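Local coordinates for protein beta-methylmalyl-CoA dehydratase (Chloroflexus aurantiacus, PDB 4E3E) that catalyses the reversible dehydration of beta-methylmalyl-CoA to mesaconyl-CoA in the glyoxylate assimilation cycle, at residues G74-V77 with P78-L82; T50-A53 with Q54-L58; V211-E214 with E215-M219. All coordinates share one frame; numbering follows the deposited sequence.

Interaction 1 (G74-V77 with P78-L82)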
loop_
_atom_site.group_PDB
_atom_site.type_symbol
_atom_site.label_atom_id
_atom_site.label_comp_id
_atom_site.label_asym_id
_atom_site.label_seq_id
_atom_site.Cartn_x
_atom_site.Cartn_y
_atom_site.Cartn_z
ATOM N N GLY A 74 -4.056 -17.750 4.064
ATOM C CA GLY A 74 -3.472 -17.607 2.727
ATOM C C GLY A 74 -2.462 -18.687 2.356
ATOM O O GLY A 74 -2.480 -19.185 1.237
ATOM N N LYS A 75 -1.578 -19.044 3.289
ATOM C CA LYS A 75 -0.602 -20.116 3.064
ATOM C C LYS A 75 -1.237 -21.453 2.682
ATOM O O LYS A 75 -0.615 -22.252 1.969
ATOM C CB LYS A 75 0.253 -20.372 4.311
ATOM C CG LYS A 75 0.873 -19.150 4.929
ATOM C CD LYS A 75 1.883 -18.565 3.999
ATOM C CE LYS A 75 1.602 -17.099 3.724
ATOM N NZ LYS A 75 2.577 -16.864 2.637
ATOM N N THR A 76 -2.449 -21.699 3.176
ATOM C CA THR A 76 -3.112 -22.994 2.979
ATOM C C THR A 76 -3.814 -23.035 1.631
ATOM O O THR A 76 -4.111 -24.121 1.109
ATOM C CB THR A 76 -4.170 -23.309 4.074
ATOM O OG1 THR A 76 -5.384 -22.556 3.847
ATOM C CG2 THR A 76 -3.626 -23.043 5.453
ATOM N N VAL A 77 -4.073 -21.858 1.068
ATOM C CA VAL A 77 -4.877 -21.773 -0.173
ATOM C C VAL A 77 -4.342 -22.613 -1.365
ATOM O O VAL A 77 -5.124 -23.360 -1.991
ATOM C CB VAL A 77 -5.174 -20.311 -0.563
ATOM C CG1 VAL A 77 -5.818 -20.222 -1.954
ATOM C CG2 VAL A 77 -6.086 -19.674 0.486
ATOM N N PRO A 78 -3.027 -22.515 -1.682
ATOM C CA PRO A 78 -2.511 -23.309 -2.816
ATOM C C PRO A 78 -2.835 -24.812 -2.717
ATOM O O PRO A 78 -3.181 -25.425 -3.728
ATOM C CB PRO A 78 -0.989 -23.078 -2.739
ATOM C CG PRO A 78 -0.850 -21.751 -2.063
ATOM C CD PRO A 78 -1.933 -21.772 -1.011
ATOM N N ASP A 79 -2.766 -25.373 -1.510
ATOM C CA ASP A 79 -2.929 -26.820 -1.299
ATOM C C ASP A 79 -4.335 -27.273 -0.916
ATOM O O ASP A 79 -4.687 -28.436 -1.120
ATOM C CB ASP A 79 -1.952 -27.297 -0.228
ATOM C CG ASP A 79 -0.521 -26.936 -0.556
ATOM O OD1 ASP A 79 -0.075 -27.252 -1.673
ATOM O OD2 ASP A 79 0.157 -26.328 0.285
ATOM N N ILE A 80 -5.132 -26.372 -0.349
ATOM C CA ILE A 80 -6.445 -26.749 0.175
ATOM C C ILE A 80 -7.592 -26.238 -0.689
ATOM O O ILE A 80 -8.497 -27.002 -1.013
ATOM C CB ILE A 80 -6.627 -26.276 1.643
ATOM C CG1 ILE A 80 -5.497 -26.812 2.529
ATOM C CG2 ILE A 80 -8.012 -26.646 2.191
ATOM C CD1 ILE A 80 -5.326 -28.318 2.521
ATOM N N SER A 81 -7.560 -24.961 -1.063
ATOM C CA SER A 81 -8.748 -24.339 -1.654
ATOM C C SER A 81 -8.540 -23.772 -3.051
ATOM O O SER A 81 -9.444 -23.130 -3.591
ATOM C CB SER A 81 -9.365 -23.287 -0.712
ATOM O OG SER A 81 -8.396 -22.342 -0.273
ATOM N N LEU A 82 -7.374 -24.016 -3.642
ATOM C CA LEU A 82 -7.143 -23.606 -5.026
ATOM C C LEU A 82 -8.289 -24.073 -5.949
ATOM O O LEU A 82 -8.756 -23.314 -6.793
ATOM C CB LEU A 82 -5.782 -24.091 -5.541
ATOM C CG LEU A 82 -5.340 -23.496 -6.887
ATOM C CD1 LEU A 82 -5.219 -21.976 -6.822
ATOM C CD2 LEU A 82 -4.031 -24.114 -7.366
#

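Interaction 2 (T50-A53 with Q54-L58)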
loop_
_atom_site.group_PDB
_atom_site.type_symbol
_atom_site.label_atom_id
_atom_site.label_comp_id
_atom_site.label_asym_id
_atom_site.label_seq_id
_atom_site.Cartn_x
_atom_site.Cartn_y
_atom_site.Cartn_z
ATOM N N THR A 50 2.324 1.504 19.987
ATOM C CA THR A 50 3.265 0.746 20.795
ATOM C C THR A 50 3.210 1.138 22.277
ATOM O O THR A 50 3.107 0.252 23.127
ATOM C CB THR A 50 4.688 0.784 20.189
ATOM O OG1 THR A 50 4.781 -0.253 19.210
ATOM C CG2 THR A 50 5.787 0.566 21.234
ATOM N N PRO A 51 3.217 2.457 22.594
ATOM C CA PRO A 51 3.112 2.772 24.030
ATOM C C PRO A 51 1.792 2.300 24.686
ATOM O O PRO A 51 1.805 1.867 25.834
ATOM C CB PRO A 51 3.270 4.302 24.074
ATOM C CG PRO A 51 4.008 4.636 22.797
ATOM C CD PRO A 51 3.409 3.684 21.788
ATOM N N PHE A 52 0.682 2.347 23.959
ATOM C CA PHE A 52 -0.581 1.840 24.476
ATOM C C PHE A 52 -0.452 0.341 24.767
ATOM O O PHE A 52 -0.802 -0.114 25.860
ATOM C CB PHE A 52 -1.717 2.118 23.483
ATOM C CG PHE A 52 -3.089 1.748 23.999
ATOM C CD1 PHE A 52 -3.581 0.450 23.844
ATOM C CD2 PHE A 52 -3.903 2.709 24.628
ATOM C CE1 PHE A 52 -4.843 0.104 24.321
ATOM C CE2 PHE A 52 -5.178 2.371 25.091
ATOM C CZ PHE A 52 -5.642 1.063 24.946
ATOM N N ALA A 53 0.087 -0.413 23.807
ATOM C CA ALA A 53 0.282 -1.854 23.971
ATOM C C ALA A 53 1.237 -2.161 25.125
ATOM O O ALA A 53 0.982 -3.081 25.934
ATOM C CB ALA A 53 0.764 -2.480 22.678
ATOM N N GLN A 54 2.302 -1.371 25.243
ATOM C CA GLN A 54 3.257 -1.566 26.346
ATOM C C GLN A 54 2.664 -1.294 27.722
ATOM O O GLN A 54 3.039 -1.950 28.693
ATOM C CB GLN A 54 4.521 -0.737 26.135
ATOM C CG GLN A 54 5.392 -1.309 25.031
ATOM C CD GLN A 54 6.486 -0.366 24.590
ATOM O OE1 GLN A 54 6.436 0.834 24.853
ATOM N NE2 GLN A 54 7.477 -0.905 23.892
ATOM N N SER A 55 1.728 -0.347 27.809
ATOM C CA SER A 55 1.070 -0.061 29.086
ATOM C C SER A 55 0.197 -1.247 29.524
ATOM O O SER A 55 -0.211 -1.333 30.684
ATOM C CB SER A 55 0.228 1.205 29.003
ATOM O OG SER A 55 -0.953 0.959 28.244
ATOM N N LEU A 56 -0.088 -2.150 28.589
ATOM C CA LEU A 56 -0.826 -3.368 28.898
ATOM C C LEU A 56 0.108 -4.551 29.108
ATOM O O LEU A 56 -0.348 -5.680 29.292
ATOM C CB LEU A 56 -1.844 -3.676 27.799
ATOM C CG LEU A 56 -2.827 -2.539 27.506
ATOM C CD1 LEU A 56 -3.840 -2.973 26.453
ATOM C CD2 LEU A 56 -3.523 -2.034 28.769
ATOM N N GLY A 57 1.413 -4.288 29.087
ATOM C CA GLY A 57 2.413 -5.312 29.410
ATOM C C GLY A 57 2.925 -6.085 28.196
ATOM O O GLY A 57 3.620 -7.064 28.353
ATOM N N LEU A 58 2.575 -5.653 26.989
ATOM C CA LEU A 58 3.089 -6.271 25.761
ATOM C C LEU A 58 4.437 -5.665 25.381
ATOM O O LEU A 58 4.785 -4.570 25.850
ATOM C CB LEU A 58 2.090 -6.077 24.597
ATOM C CG LEU A 58 0.764 -6.837 24.745
ATOM C CD1 LEU A 58 -0.157 -6.566 23.573
ATOM C CD2 LEU A 58 0.968 -8.345 24.926
#

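Interaction 3 (V211-E214 with E215-M219)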
loop_
_atom_site.group_PDB
_atom_site.type_symbol
_atom_site.label_atom_id
_atom_site.label_comp_id
_atom_site.label_asym_id
_atom_site.label_seq_id
_atom_site.Cartn_x
_atom_site.Cartn_y
_atom_site.Cartn_z
ATOM N N VAL A 211 -18.693 1.231 3.828
ATOM C CA VAL A 211 -17.476 1.423 3.023
ATOM C C VAL A 211 -17.536 0.636 1.721
ATOM O O VAL A 211 -17.907 -0.553 1.704
ATOM C CB VAL A 211 -16.169 1.100 3.798
ATOM C CG1 VAL A 211 -16.009 2.050 4.977
ATOM C CG2 VAL A 211 -16.105 -0.365 4.249
ATOM N N THR A 212 -17.174 1.307 0.630
ATOM C CA THR A 212 -17.254 0.698 -0.699
ATOM C C THR A 212 -15.940 0.000 -1.059
ATOM O O THR A 212 -14.861 0.562 -0.873
ATOM C CB THR A 212 -17.632 1.751 -1.746
ATOM O OG1 THR A 212 -18.833 2.392 -1.320
ATOM C CG2 THR A 212 -17.858 1.134 -3.129
ATOM N N ILE A 213 -16.057 -1.233 -1.560
ATOM C CA ILE A 213 -14.915 -2.053 -1.976
ATOM C C ILE A 213 -14.449 -1.680 -3.378
ATOM O O ILE A 213 -15.251 -1.625 -4.306
ATOM C CB ILE A 213 -15.269 -3.556 -1.916
ATOM C CG1 ILE A 213 -15.667 -3.945 -0.486
ATOM C CG2 ILE A 213 -14.126 -4.435 -2.432
ATOM C CD1 ILE A 213 -16.128 -5.377 -0.338
ATOM N N GLU A 214 -13.147 -1.423 -3.520
ATOM C CA GLU A 214 -12.540 -1.201 -4.845
ATOM C C GLU A 214 -11.794 -2.472 -5.283
ATOM O O GLU A 214 -11.343 -3.241 -4.435
ATOM C CB GLU A 214 -11.592 0.020 -4.810
ATOM C CG GLU A 214 -12.291 1.359 -4.581
ATOM C CD GLU A 214 -13.340 1.659 -5.664
ATOM O OE1 GLU A 214 -13.030 1.511 -6.868
ATOM O OE2 GLU A 214 -14.482 2.056 -5.326
ATOM N N GLU A 215 -11.668 -2.704 -6.590
ATOM C CA GLU A 215 -10.915 -3.879 -7.076
ATOM C C GLU A 215 -9.474 -3.903 -6.564
ATOM O O GLU A 215 -9.001 -4.945 -6.081
ATOM C CB GLU A 215 -10.913 -3.964 -8.602
ATOM C CG GLU A 215 -12.284 -4.174 -9.238
ATOM C CD GLU A 215 -12.812 -5.606 -9.108
ATOM O OE1 GLU A 215 -12.189 -6.475 -8.431
ATOM O OE2 GLU A 215 -13.869 -5.860 -9.685
ATOM N N ALA A 216 -8.787 -2.758 -6.669
ATOM C CA ALA A 216 -7.375 -2.667 -6.306
ATOM C C ALA A 216 -7.236 -2.960 -4.830
ATOM O O ALA A 216 -6.221 -3.496 -4.386
ATOM C CB ALA A 216 -6.811 -1.286 -6.615
ATOM N N GLU A 217 -8.271 -2.593 -4.074
ATOM C CA GLU A 217 -8.242 -2.731 -2.626
ATOM C C GLU A 217 -8.266 -4.198 -2.168
ATOM O O GLU A 217 -7.393 -4.616 -1.398
ATOM C CB GLU A 217 -9.357 -1.910 -1.980
ATOM C CG GLU A 217 -9.754 -2.271 -0.555
ATOM C CD GLU A 217 -11.219 -1.899 -0.291
ATOM O OE1 GLU A 217 -11.729 -0.947 -0.939
ATOM O OE2 GLU A 217 -11.876 -2.560 0.548
ATOM N N HIS A 218 -9.232 -4.979 -2.641
ATOM C CA HIS A 218 -9.267 -6.395 -2.209
ATOM C C HIS A 218 -8.143 -7.223 -2.805
ATOM O O HIS A 218 -7.547 -8.075 -2.115
ATOM C CB HIS A 218 -10.644 -7.004 -2.401
ATOM C CG HIS A 218 -10.951 -7.328 -3.815
ATOM N ND1 HIS A 218 -10.481 -8.434 -4.412
ATOM C CD2 HIS A 218 -11.714 -6.652 -4.770
ATOM C CE1 HIS A 218 -10.918 -8.465 -5.686
ATOM N NE2 HIS A 218 -11.650 -7.365 -5.902
HETATM N N MSE A 219 -7.740 -6.900 -4.032
HETATM C CA MSE A 219 -6.595 -7.608 -4.674
HETATM C C MSE A 219 -5.363 -7.335 -3.883
HETATM O O MSE A 219 -4.560 -8.254 -3.618
HETATM C CB MSE A 219 -6.362 -7.198 -6.134
HETATM C CG MSE A 219 -7.519 -7.734 -6.980
HETATM SE SE MSE A 219 -7.183 -7.092 -8.817
HETATM C CE MSE A 219 -5.585 -8.126 -9.374
HETATM O O HOH W 1 -13.748 -0.767 1.474
HETATM O O HOH W 2 -12.838 -0.923 -8.257
#

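Interaction 1 (G74-V77 with P78-L82)
Pro78 and Val77 carry this contact at the end of a helix, with Thr76 alongside. The proline ring rests on the preceding turn: Pro78 CD lies 3.5 Å from Gly74 O and 3.3 Å from Lys75 O. Its nitrogen has no hydrogen to give, and Asp79 N does not reach Lys75 O and makes only a weak bond to Thr76 O, so the helix kinks here. Beyond the kink the bonding resumes. Ile80 N donates to Thr76 O at 2.9 Å. Val77 O takes Ser81 N at 3.1 Å and, more weakly, Leu82 N, as the chain leaves the helix. Val77 has CG1 anti to its backbone N (chi1 171°), which leaves CG2 beside that N and 3.6 Å from Ser81 OG. On another flank Thr76 CB meets Ile80 CG1 at 4.1 Å. Arg144 of strand 138-149 bonds both Thr76 OG1 and Ser81 OG, the Thr76 hydroxyl also bonding Phe73 O, one turn back. Thr76 and Ile80 pack on His22 of strand 19-27, Thr76 also rests on Thr107 and Ser109 of strand 104-116, and helix 65-80 thus ends against the hotdog sheet.

Interaction 2 (T50-A53 with Q54-L58)
Ser55 places OG between its own backbone N and carbonyl carbon (chi1 73°), which folds the hydroxyl back to donate to Phe52 O at 2.6 Å. Phe52 in turn has CG anti to the backbone N (chi1 -174°), and this swings the ring out from the helix, where CE1 lies 3.9 Å from Leu56 CD1, the methyl approaching obliquely. The Gln54 side chain, extended beyond CG, lays its amide beside the Thr50 methyl, with NE2 3.5 Å from CG2; the same NE2 is bonded to Glu59 O. Helix 50-55 ends in a Schellman motif: Leu58 N reaches Ala53 O at 3.2 Å and Gly57 N reaches Gln54 O at 2.9 Å, with Gly57 at a positive phi of 92°. Ala53 O also receives Leu56 N, and its two donors arrive from opposite faces of the carbonyl plane. An alanine in place of Ser55 would remove the hydroxyl, and Phe52 O would probably be left with the weak bonds from Ser55 N and Leu56 N. Past the turn, Leu58 CD1 lies 4.3 Å from Ala53 CB, and the Leu58 side chain is close to Pro62 and Val98, which probably bind substrate, as in related enzymes.

Interaction 3 (V211-E214 with E215-M219)
Glu217 reaches back from the first turn of helix 215-224 to the backbone of Glu214, the N-cap residue. Its CG is anti to the backbone N (chi1 161°) and the chain runs on extended, which brings OE1 to 3.0 Å from Glu214 N. The N-H points almost straight at the oxygen, at 166°, but meets it from above the carboxylate plane. This is the half of a capping box in which the third helical residue receives the N-H of the N-cap. The other oxygen, Glu217 OE2, accepts from His252 NE2 and from a water that also donates weakly to Thr212 O, so Glu217 ties the helix to the strand end by water and to the N-cap directly.

The Glu214 side chain takes a different course. Bent at chi2, it leads away from the helix: OE1 accepts a water at 2.8 Å, which in turn accepts from Glu215 N at 2.7 Å, and OE2 forms a salt bridge to Arg246 of the third subunit. His218 N closes the first turn on Glu214 O at 3.3 Å. The imidazole of His218 sits in the crowded position between backbone N and carbonyl carbon (chi1 76°); there one face lies over Glu215 O, CD2 is 4.0 Å from Ile213 CG2, and NE2 donates to Glu215 OE1 at 2.7 Å.

Three carboxylates gather at a helix N-terminus, of which Glu214 OE2 and Glu217 OE1 stand 6.0 Å apart; the helix end, the Glu214 N-H, His252 and Arg246 of the third subunit would probably offset the repulsion of this like-charged pair.

Overall arrangement
Along the chain the order is interaction 2, interaction 1, interaction 3. The first two lie in the MaoC-like range, on successive helices 50-55 and 65-80, yet their centres are about 34 Å apart. Interaction 3 joins strand 204-212, an outermost strand of the ten-stranded antiparallel sheet, to helix 215-224; its centre is about 22 Å from that of interaction 1 and about 32 Å from that of interaction 2, and none of the three touches another. Each marks an end of a helix: two finish one and the third starts one. Interactions 2 and 3 both meet the third subunit, whereas Pro78 of interaction 1 packs on Arg43 of the second, so all three lie at or near subunit contacts.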